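Sodium/calcium exchanger membrane region domain-containing protein (Archaeoglobus fulgidus, PDB 4KPP) is an H+/Ca2+ exchanger of the membrane, which probably carries calcium ions across the lipid bilayer in counter-transport with protons. Local coordinates at residues A[97-102]-A[307-313]; A[112-117]-A[344-348]; A[145-149]-A[282-287]. All coordinates share one frame; numbering follows the deposited sequence.

Contact 1: residues A[97-102]-A[307-313]; sequences VHYATA and LPLDARQ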
loop_
_atom_site.group_PDB
_atom_site.type_symbol
_atom_site.label_atom_id
_atom_site.label_comp_id
_atom_site.label_asym_id
_atom_site.label_seq_id
_atom_site.Cartn_x
_atom_site.Cartn_y
_atom_site.Cartn_z
ATOM N N VAL A 97 10.171 17.553 -3.306
ATOM C CA VAL A 97 10.238 16.900 -4.609
ATOM C C VAL A 97 10.796 15.483 -4.485
ATOM O O VAL A 97 10.257 14.536 -5.063
ATOM C CB VAL A 97 11.115 17.697 -5.597
ATOM C CG1 VAL A 97 11.230 16.959 -6.920
ATOM C CG2 VAL A 97 10.555 19.106 -5.805
ATOM N N HIS A 98 11.880 15.344 -3.729
ATOM C CA HIS A 98 12.495 14.040 -3.519
ATOM C C HIS A 98 11.657 13.193 -2.571
ATOM O O HIS A 98 11.541 11.984 -2.757
ATOM C CB HIS A 98 13.914 14.184 -2.960
ATOM C CG HIS A 98 14.731 15.237 -3.641
ATOM N ND1 HIS A 98 15.091 15.159 -4.970
ATOM C CD2 HIS A 98 15.263 16.390 -3.176
ATOM C CE1 HIS A 98 15.804 16.222 -5.293
ATOM N NE2 HIS A 98 15.924 16.987 -4.221
ATOM N N TYR A 99 11.077 13.831 -1.556
ATOM C CA TYR A 99 10.311 13.114 -0.536
ATOM C C TYR A 99 9.119 12.358 -1.122
ATOM O O TYR A 99 8.790 11.262 -0.669
ATOM C CB TYR A 99 9.835 14.064 0.568
ATOM C CG TYR A 99 10.944 14.658 1.417
ATOM C CD1 TYR A 99 12.234 14.133 1.393
ATOM C CD2 TYR A 99 10.696 15.741 2.252
ATOM C CE1 TYR A 99 13.246 14.682 2.173
ATOM C CE2 TYR A 99 11.698 16.293 3.035
ATOM C CZ TYR A 99 12.969 15.761 2.993
ATOM O OH TYR A 99 13.960 16.315 3.774
ATOM N N ALA A 100 8.481 12.943 -2.132
ATOM C CA ALA A 100 7.307 12.338 -2.747
ATOM C C ALA A 100 7.643 10.984 -3.352
ATOM O O ALA A 100 6.891 10.019 -3.199
ATOM C CB ALA A 100 6.718 13.264 -3.808
ATOM N N THR A 101 8.782 10.912 -4.030
ATOM C CA THR A 101 9.192 9.672 -4.677
ATOM C C THR A 101 9.817 8.699 -3.680
ATOM O O THR A 101 9.594 7.492 -3.756
ATOM C CB THR A 101 10.158 9.930 -5.841
ATOM O OG1 THR A 101 9.580 10.895 -6.729
ATOM C CG2 THR A 101 10.419 8.638 -6.601
ATOM N N ALA A 102 10.589 9.235 -2.739
ATOM C CA ALA A 102 11.204 8.421 -1.694
ATOM C C ALA A 102 10.154 7.724 -0.831
ATOM O O ALA A 102 10.314 6.561 -0.471
ATOM C CB ALA A 102 12.131 9.268 -0.828
ATOM N N LEU A 307 7.095 15.470 -12.758
ATOM C CA LEU A 307 7.747 15.314 -11.466
ATOM C C LEU A 307 9.194 14.890 -11.683
ATOM O O LEU A 307 9.452 13.778 -12.143
ATOM C CB LEU A 307 7.007 14.284 -10.615
ATOM C CG LEU A 307 7.602 13.930 -9.251
ATOM C CD1 LEU A 307 7.657 15.152 -8.349
ATOM C CD2 LEU A 307 6.796 12.820 -8.597
ATOM N N PRO A 308 10.144 15.782 -11.356
ATOM C CA PRO A 308 11.562 15.512 -11.613
ATOM C C PRO A 308 12.063 14.328 -10.795
ATOM O O PRO A 308 11.542 14.044 -9.716
ATOM C CB PRO A 308 12.260 16.805 -11.163
ATOM C CG PRO A 308 11.178 17.840 -11.100
ATOM C CD PRO A 308 9.939 17.092 -10.716
ATOM N N LEU A 309 13.066 13.642 -11.325
ATOM C CA LEU A 309 13.656 12.495 -10.664
ATOM C C LEU A 309 15.165 12.672 -10.725
ATOM O O LEU A 309 15.766 12.527 -11.790
ATOM C CB LEU A 309 13.244 11.217 -11.394
ATOM C CG LEU A 309 12.667 10.012 -10.647
ATOM C CD1 LEU A 309 11.602 10.413 -9.634
ATOM C CD2 LEU A 309 12.095 9.020 -11.662
ATOM N N ASP A 310 15.777 13.004 -9.593
ATOM C CA ASP A 310 17.224 13.194 -9.554
ATOM C C ASP A 310 17.948 11.848 -9.587
ATOM O O ASP A 310 17.310 10.800 -9.719
ATOM C CB ASP A 310 17.642 14.037 -8.338
ATOM C CG ASP A 310 17.471 13.304 -7.009
ATOM O OD1 ASP A 310 16.758 12.285 -6.960
ATOM O OD2 ASP A 310 18.050 13.760 -6.000
ATOM N N ALA A 311 19.272 11.878 -9.474
ATOM C CA ALA A 311 20.067 10.653 -9.497
ATOM C C ALA A 311 19.612 9.668 -8.423
ATOM O O ALA A 311 19.358 8.498 -8.711
ATOM C CB ALA A 311 21.551 10.976 -9.338
ATOM N N ARG A 312 19.498 10.155 -7.190
ATOM C CA ARG A 312 19.072 9.332 -6.058
ATOM C C ARG A 312 17.699 8.686 -6.274
ATOM O O ARG A 312 17.560 7.465 -6.180
ATOM C CB ARG A 312 19.078 10.154 -4.762
ATOM C CG ARG A 312 18.480 9.438 -3.554
ATOM C CD ARG A 312 19.295 8.212 -3.167
ATOM N NE ARG A 312 18.682 7.452 -2.078
ATOM C CZ ARG A 312 18.880 7.698 -0.786
ATOM N NH1 ARG A 312 19.674 8.691 -0.410
ATOM N NH2 ARG A 312 18.281 6.951 0.133
ATOM N N GLN A 313 16.691 9.502 -6.574
ATOM C CA GLN A 313 15.329 8.995 -6.715
ATOM C C GLN A 313 15.148 8.056 -7.909
ATOM O O GLN A 313 14.335 7.131 -7.856
ATOM C CB GLN A 313 14.314 10.142 -6.759
ATOM C CG GLN A 313 14.270 10.961 -5.480
ATOM C CD GLN A 313 14.282 10.095 -4.234
ATOM O OE1 GLN A 313 13.407 9.252 -4.039
ATOM N NE2 GLN A 313 15.284 10.294 -3.387
HETATM O O HOH W 1 11.206 12.959 -7.139
HETATM O O HOH W 2 14.299 13.776 -7.078
#
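The imidazole of H98 and the carboxylate of D310 lie beside each other with their planes 27° apart; Q313 CG comes to the ring edge near its plane, and water 2 sits in the ring plane at ND1. D310 is the N-cap of helix 311-331, and the chain enters it from strand 307-308, which pairs with strand 160-161 in a two-stranded antiparallel sheet; residues 307-313 pack against the start of helix 96-127. D310 OD1 accepts from Q313 N at 2.8 Å with an N-H...O angle of 166°, on its syn side but tilted out of the carboxylate plane. With CG held between the backbone N and the carbonyl carbon (chi1 70°), the carboxylate bends back over the first turn, as an aspartate with its short chain can do. D310 OD2 stays 3.4 Å from H98 ND1 at an angle too poor for a hydrogen bond, and water 2 fills the role, 2.6 Å from H98 ND1 and accepting from D310 N. An alanine here would take away the acceptor of Q313 N and is likely to leave that amide without its cap and the H98 ring without a carboxylate beside it. Farther along, water 1 ties the two segments together: it accepts from T101 OG1 and donates to V97 O and to P308 O. Threonine suits this place because its hydroxyl serves the water while T101 CG2 meets L309 CD1 at 3.7 Å. Q313, bent at chi2, tucks its amide against the helix, with Q313 OE1 3.5 Å from A102 CB, the small alanine letting it come close. On the outer side, V97 CG1 rests 4.0 Å from P308 CD, the two side chains crossing at about a right angle.

Contact 2: residues A[112-117]-A[344-348]; sequences IGIGWS and LFLLF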
loop_
_atom_site.group_PDB
_atom_site.type_symbol
_atom_site.label_atom_id
_atom_site.label_comp_id
_atom_site.label_asym_id
_atom_site.label_seq_id
_atom_site.Cartn_x
_atom_site.Cartn_y
_atom_site.Cartn_z
ATOM N N ILE A 112 6.577 -5.358 0.151
ATOM C CA ILE A 112 7.047 -6.654 -0.312
ATOM C C ILE A 112 8.136 -7.201 0.597
ATOM O O ILE A 112 8.053 -8.339 1.056
ATOM C CB ILE A 112 7.559 -6.581 -1.765
ATOM C CG1 ILE A 112 6.412 -6.195 -2.700
ATOM C CG2 ILE A 112 8.183 -7.913 -2.185
ATOM C CD1 ILE A 112 6.823 -6.048 -4.137
ATOM N N GLY A 113 9.150 -6.381 0.863
ATOM C CA GLY A 113 10.286 -6.800 1.662
ATOM C C GLY A 113 9.928 -7.202 3.079
ATOM O O GLY A 113 10.463 -8.174 3.609
ATOM N N ILE A 114 9.019 -6.453 3.693
ATOM C CA ILE A 114 8.584 -6.738 5.055
ATOM C C ILE A 114 7.222 -7.424 5.087
ATOM O O ILE A 114 7.097 -8.537 5.587
ATOM C CB ILE A 114 8.542 -5.454 5.914
ATOM C CG1 ILE A 114 9.950 -4.872 6.069
ATOM C CG2 ILE A 114 7.919 -5.732 7.277
ATOM C CD1 ILE A 114 10.930 -5.801 6.765
ATOM N N GLY A 115 6.209 -6.758 4.539
ATOM C CA GLY A 115 4.845 -7.260 4.559
ATOM C C GLY A 115 4.638 -8.665 4.015
ATOM O O GLY A 115 4.189 -9.549 4.746
ATOM N N TRP A 116 4.959 -8.876 2.741
ATOM C CA TRP A 116 4.788 -10.188 2.115
ATOM C C TRP A 116 5.581 -11.275 2.832
ATOM O O TRP A 116 5.097 -12.391 3.007
ATOM C CB TRP A 116 5.212 -10.164 0.645
ATOM C CG TRP A 116 4.320 -9.378 -0.259
ATOM C CD1 TRP A 116 3.403 -8.432 0.103
ATOM C CD2 TRP A 116 4.259 -9.470 -1.686
ATOM N NE1 TRP A 116 2.780 -7.926 -1.012
ATOM C CE2 TRP A 116 3.287 -8.550 -2.123
ATOM C CE3 TRP A 116 4.932 -10.243 -2.637
ATOM C CZ2 TRP A 116 2.974 -8.382 -3.470
ATOM C CZ3 TRP A 116 4.620 -10.072 -3.970
ATOM C CH2 TRP A 116 3.650 -9.150 -4.375
ATOM N N SER A 117 6.801 -10.946 3.243
ATOM C CA SER A 117 7.669 -11.923 3.888
ATOM C C SER A 117 7.185 -12.260 5.295
ATOM O O SER A 117 7.103 -13.431 5.663
ATOM C CB SER A 117 9.113 -11.420 3.933
ATOM O OG SER A 117 9.240 -10.329 4.824
ATOM N N LEU A 344 13.079 -12.382 -0.295
ATOM C CA LEU A 344 12.439 -11.069 -0.267
ATOM C C LEU A 344 12.852 -10.269 0.966
ATOM O O LEU A 344 13.096 -9.066 0.882
ATOM C CB LEU A 344 10.914 -11.202 -0.316
ATOM C CG LEU A 344 10.296 -11.659 -1.637
ATOM C CD1 LEU A 344 8.778 -11.732 -1.526
ATOM C CD2 LEU A 344 10.706 -10.727 -2.763
ATOM N N PHE A 345 12.934 -10.945 2.108
ATOM C CA PHE A 345 13.316 -10.287 3.354
ATOM C C PHE A 345 14.778 -9.845 3.353
ATOM O O PHE A 345 15.076 -8.669 3.564
ATOM C CB PHE A 345 13.045 -11.198 4.551
ATOM C CG PHE A 345 13.408 -10.581 5.874
ATOM C CD1 PHE A 345 12.562 -9.666 6.480
ATOM C CD2 PHE A 345 14.594 -10.917 6.509
ATOM C CE1 PHE A 345 12.892 -9.095 7.696
ATOM C CE2 PHE A 345 14.928 -10.351 7.723
ATOM C CZ PHE A 345 14.077 -9.440 8.318
ATOM N N LEU A 346 15.681 -10.791 3.112
ATOM C CA LEU A 346 17.118 -10.517 3.138
ATOM C C LEU A 346 17.550 -9.450 2.134
ATOM O O LEU A 346 18.241 -8.498 2.494
ATOM C CB LEU A 346 17.919 -11.804 2.918
ATOM C CG LEU A 346 17.765 -12.881 3.996
ATOM C CD1 LEU A 346 18.622 -14.097 3.671
ATOM C CD2 LEU A 346 18.110 -12.321 5.368
ATOM N N LEU A 347 17.141 -9.609 0.880
ATOM C CA LEU A 347 17.516 -8.664 -0.168
ATOM C C LEU A 347 17.033 -7.245 0.132
ATOM O O LEU A 347 17.639 -6.267 -0.310
ATOM C CB LEU A 347 16.996 -9.134 -1.528
ATOM C CG LEU A 347 17.726 -10.338 -2.127
ATOM C CD1 LEU A 347 17.046 -10.812 -3.402
ATOM C CD2 LEU A 347 19.183 -9.995 -2.392
ATOM N N PHE A 348 15.946 -7.142 0.891
ATOM C CA PHE A 348 15.422 -5.849 1.313
ATOM C C PHE A 348 16.280 -5.225 2.410
ATOM O O PHE A 348 16.805 -4.126 2.245
ATOM C CB PHE A 348 13.973 -5.979 1.794
ATOM C CG PHE A 348 13.426 -4.722 2.412
ATOM C CD1 PHE A 348 12.959 -3.688 1.614
ATOM C CD2 PHE A 348 13.385 -4.571 3.793
ATOM C CE1 PHE A 348 12.462 -2.528 2.181
ATOM C CE2 PHE A 348 12.887 -3.414 4.365
ATOM C CZ PHE A 348 12.426 -2.391 3.559
#
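I114 brings its outer branch against two phenylalanines: I114 CG1 is 3.7 Å from F348 CE2, while I114 CD1 comes 3.9 Å from F345 CE1. Having CG1 beside the backbone N (chi1 -64°) and a further turn at CD1 carries this branch toward the opposing helix. The two helices run antiparallel, at 158° with 8.0 Å between the axes of the segments, and G113 is what allows so close an approach: a CB on it would collide with F348 CG. G113 CA instead meets F348 CB, and G113 O receives a CA-H...O contact from F345 CA at 3.6 Å. This is the familiar chemistry of tightly packed membrane helices, where bare backbone takes the place of a side chain. S117 OG, 2.8 Å from G113 O and 2.9 Å from I114 O, turns in toward its own helix and can offer its single proton to either; its oxygen also lies at the edge of the F345 ring. At the other flank the forked end of L344 packs on I112 CG2, with L344 CD2 at 3.8 Å, and reaches toward W116. Beyond, I112 and W116 lean on helices 271-285 and 311-331, L344 on F326 of the latter, close to I330 of the calcium site, L347 on helix 357-377, and F348 on W248 of helix 242-267.

Contact 3: residues A[145-149]-A[282-287]; sequences LFLAT and KVNQWT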
loop_
_atom_site.group_PDB
_atom_site.type_symbol
_atom_site.label_atom_id
_atom_site.label_comp_id
_atom_site.label_asym_id
_atom_site.label_seq_id
_atom_site.Cartn_x
_atom_site.Cartn_y
_atom_site.Cartn_z
ATOM N N LEU A 145 0.835 -6.171 -12.589
ATOM C CA LEU A 145 2.092 -5.922 -11.898
ATOM C C LEU A 145 3.235 -5.940 -12.902
ATOM O O LEU A 145 4.155 -5.130 -12.830
ATOM C CB LEU A 145 2.319 -6.981 -10.822
ATOM C CG LEU A 145 2.466 -6.499 -9.379
ATOM C CD1 LEU A 145 1.680 -5.220 -9.150
ATOM C CD2 LEU A 145 1.999 -7.592 -8.427
ATOM N N PHE A 146 3.162 -6.867 -13.850
ATOM C CA PHE A 146 4.186 -6.991 -14.876
ATOM C C PHE A 146 4.193 -5.778 -15.804
ATOM O O PHE A 146 5.252 -5.255 -16.135
ATOM C CB PHE A 146 3.982 -8.279 -15.671
ATOM C CG PHE A 146 5.151 -8.652 -16.536
ATOM C CD1 PHE A 146 6.404 -8.849 -15.980
ATOM C CD2 PHE A 146 4.992 -8.828 -17.904
ATOM C CE1 PHE A 146 7.483 -9.199 -16.771
ATOM C CE2 PHE A 146 6.068 -9.182 -18.702
ATOM C CZ PHE A 146 7.315 -9.367 -18.133
ATOM N N LEU A 147 3.012 -5.325 -16.214
ATOM C CA LEU A 147 2.904 -4.171 -17.104
ATOM C C LEU A 147 3.342 -2.872 -16.432
ATOM O O LEU A 147 4.001 -2.034 -17.052
ATOM C CB LEU A 147 1.477 -4.019 -17.635
ATOM C CG LEU A 147 0.976 -5.076 -18.618
ATOM C CD1 LEU A 147 -0.286 -4.587 -19.312
ATOM C CD2 LEU A 147 2.053 -5.445 -19.633
ATOM N N ALA A 148 2.959 -2.706 -15.170
ATOM C CA ALA A 148 3.332 -1.524 -14.403
ATOM C C ALA A 148 4.841 -1.474 -14.198
ATOM O O ALA A 148 5.455 -0.409 -14.279
ATOM C CB ALA A 148 2.613 -1.512 -13.061
ATOM N N THR A 149 5.433 -2.636 -13.937
ATOM C CA THR A 149 6.866 -2.726 -13.690
ATOM C C THR A 149 7.676 -2.438 -14.952
ATOM O O THR A 149 8.659 -1.701 -14.908
ATOM C CB THR A 149 7.247 -4.102 -13.123
ATOM O OG1 THR A 149 6.585 -4.291 -11.867
ATOM C CG2 THR A 149 8.744 -4.201 -12.916
ATOM N N LYS A 282 -0.221 -3.995 -3.355
ATOM C CA LYS A 282 0.980 -3.722 -4.136
ATOM C C LYS A 282 0.590 -3.158 -5.493
ATOM O O LYS A 282 1.221 -2.229 -5.981
ATOM C CB LYS A 282 1.840 -4.982 -4.290
ATOM C CG LYS A 282 2.923 -4.901 -5.370
ATOM C CD LYS A 282 3.948 -3.803 -5.104
ATOM C CE LYS A 282 4.913 -3.682 -6.281
ATOM N NZ LYS A 282 5.900 -2.577 -6.128
ATOM N N VAL A 283 -0.467 -3.701 -6.089
ATOM C CA VAL A 283 -0.923 -3.234 -7.397
ATOM C C VAL A 283 -1.272 -1.744 -7.390
ATOM O O VAL A 283 -0.753 -0.988 -8.213
ATOM C CB VAL A 283 -2.129 -4.055 -7.927
ATOM C CG1 VAL A 283 -2.604 -3.509 -9.270
ATOM C CG2 VAL A 283 -1.759 -5.520 -8.052
ATOM N N ASN A 284 -2.136 -1.313 -6.470
ATOM C CA ASN A 284 -2.530 0.099 -6.450
ATOM C C ASN A 284 -1.383 1.039 -6.079
ATOM O O ASN A 284 -1.264 2.135 -6.633
ATOM C CB ASN A 284 -3.782 0.360 -5.589
ATOM C CG ASN A 284 -3.500 0.345 -4.097
ATOM O OD1 ASN A 284 -2.895 1.271 -3.556
ATOM N ND2 ASN A 284 -3.973 -0.693 -3.417
ATOM N N GLN A 285 -0.528 0.603 -5.159
ATOM C CA GLN A 285 0.599 1.428 -4.741
ATOM C C GLN A 285 1.666 1.522 -5.830
ATOM O O GLN A 285 2.491 2.437 -5.832
ATOM C CB GLN A 285 1.188 0.926 -3.419
ATOM C CG GLN A 285 0.243 1.131 -2.240
ATOM C CD GLN A 285 0.824 0.676 -0.919
ATOM O OE1 GLN A 285 1.695 1.333 -0.354
ATOM N NE2 GLN A 285 0.335 -0.452 -0.414
ATOM N N TRP A 286 1.628 0.581 -6.767
ATOM C CA TRP A 286 2.603 0.540 -7.847
ATOM C C TRP A 286 1.965 1.016 -9.151
ATOM O O TRP A 286 2.561 0.909 -10.221
ATOM C CB TRP A 286 3.169 -0.879 -7.981
ATOM C CG TRP A 286 4.409 -1.017 -8.817
ATOM C CD1 TRP A 286 4.636 -1.952 -9.786
ATOM C CD2 TRP A 286 5.598 -0.213 -8.752
ATOM N NE1 TRP A 286 5.884 -1.780 -10.330
ATOM C CE2 TRP A 286 6.495 -0.719 -9.715
ATOM C CE3 TRP A 286 5.990 0.885 -7.978
ATOM C CZ2 TRP A 286 7.756 -0.165 -9.924
ATOM C CZ3 TRP A 286 7.243 1.433 -8.190
ATOM C CH2 TRP A 286 8.111 0.906 -9.154
ATOM N N THR A 287 0.749 1.547 -9.045
ATOM C CA THR A 287 0.037 2.116 -10.189
ATOM C C THR A 287 -0.628 3.447 -9.833
ATOM O O THR A 287 -0.117 4.513 -10.175
ATOM C CB THR A 287 -1.035 1.149 -10.759
ATOM O OG1 THR A 287 -1.917 0.723 -9.711
ATOM C CG2 THR A 287 -0.378 -0.073 -11.401
#
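A break between two membrane helices is the element at issue: W286 is the first residue past the end of helix 271-285, T287 stands before helix 288-299, and helix 138-152 packs against the joint. The indole of W286 reaches across to T149, W286 NE1 giving a hydrogen bond to T149 OG1 at 3.0 Å and 147°, with the oxygen close to the ring plane. Its CG lies opposite the backbone N (chi1 -166°), which extends the indole toward helix 138-152. T149 OG1 passes its own proton to L145 O at 2.7 Å, so one hydroxyl both accepts and donates, and that carbonyl is gripped by T149 OG1 and T149 N from opposite faces of its plane. Threonine suits the post, since a buried indole N-H needs an acceptor and the hydroxyl has a carbonyl of the same helix for its proton. K282 NZ lies 3.4 Å above one face of the W286 indole, offset toward the rim; its hydrogen bonds to S324 OG and N108 OD1 satisfy the amine in this buried setting. The small A148 lets the break come near: A148 CB is 3.7 Å from both W286 O and T287 CG2. L145 closes the apolar side, L145 CD1 packing on V283 CG2 at 3.6 Å and touching the aliphatic part of K282. T287 stands at the N-cap of the helix that follows, but its side chain makes no capping bond; T287 OG1 reaches back to V283 O at 2.6 Å, above the carbonyl plane, and W286 N takes the other face of that oxygen. Such a helix interrupted inside the protein, with hydroxyls binding carbonyls near the break, is in keeping with the discontinuous membrane helices found in ion transporters.

Contacts 2 and 3 are buried among the membrane helices, whereas contact 1, only partly buried, lies farther from the centre of the chain. Contacts 1 and 2 share helix 96-127, one at its start and the other farther along, with centres about 23 Å apart. Contacts 2 and 3 touch directly, through W116 and I112 against K282. The chemistry follows the place: contact 1 joins its segments through waters and caps a helix, contact 2 uses glycine and apolar side chains without a hydrogen bond across, and contact 3 pairs a single indole-to-hydroxyl bond with packing. Each joins the two sodium/calcium exchanger regions of the chain.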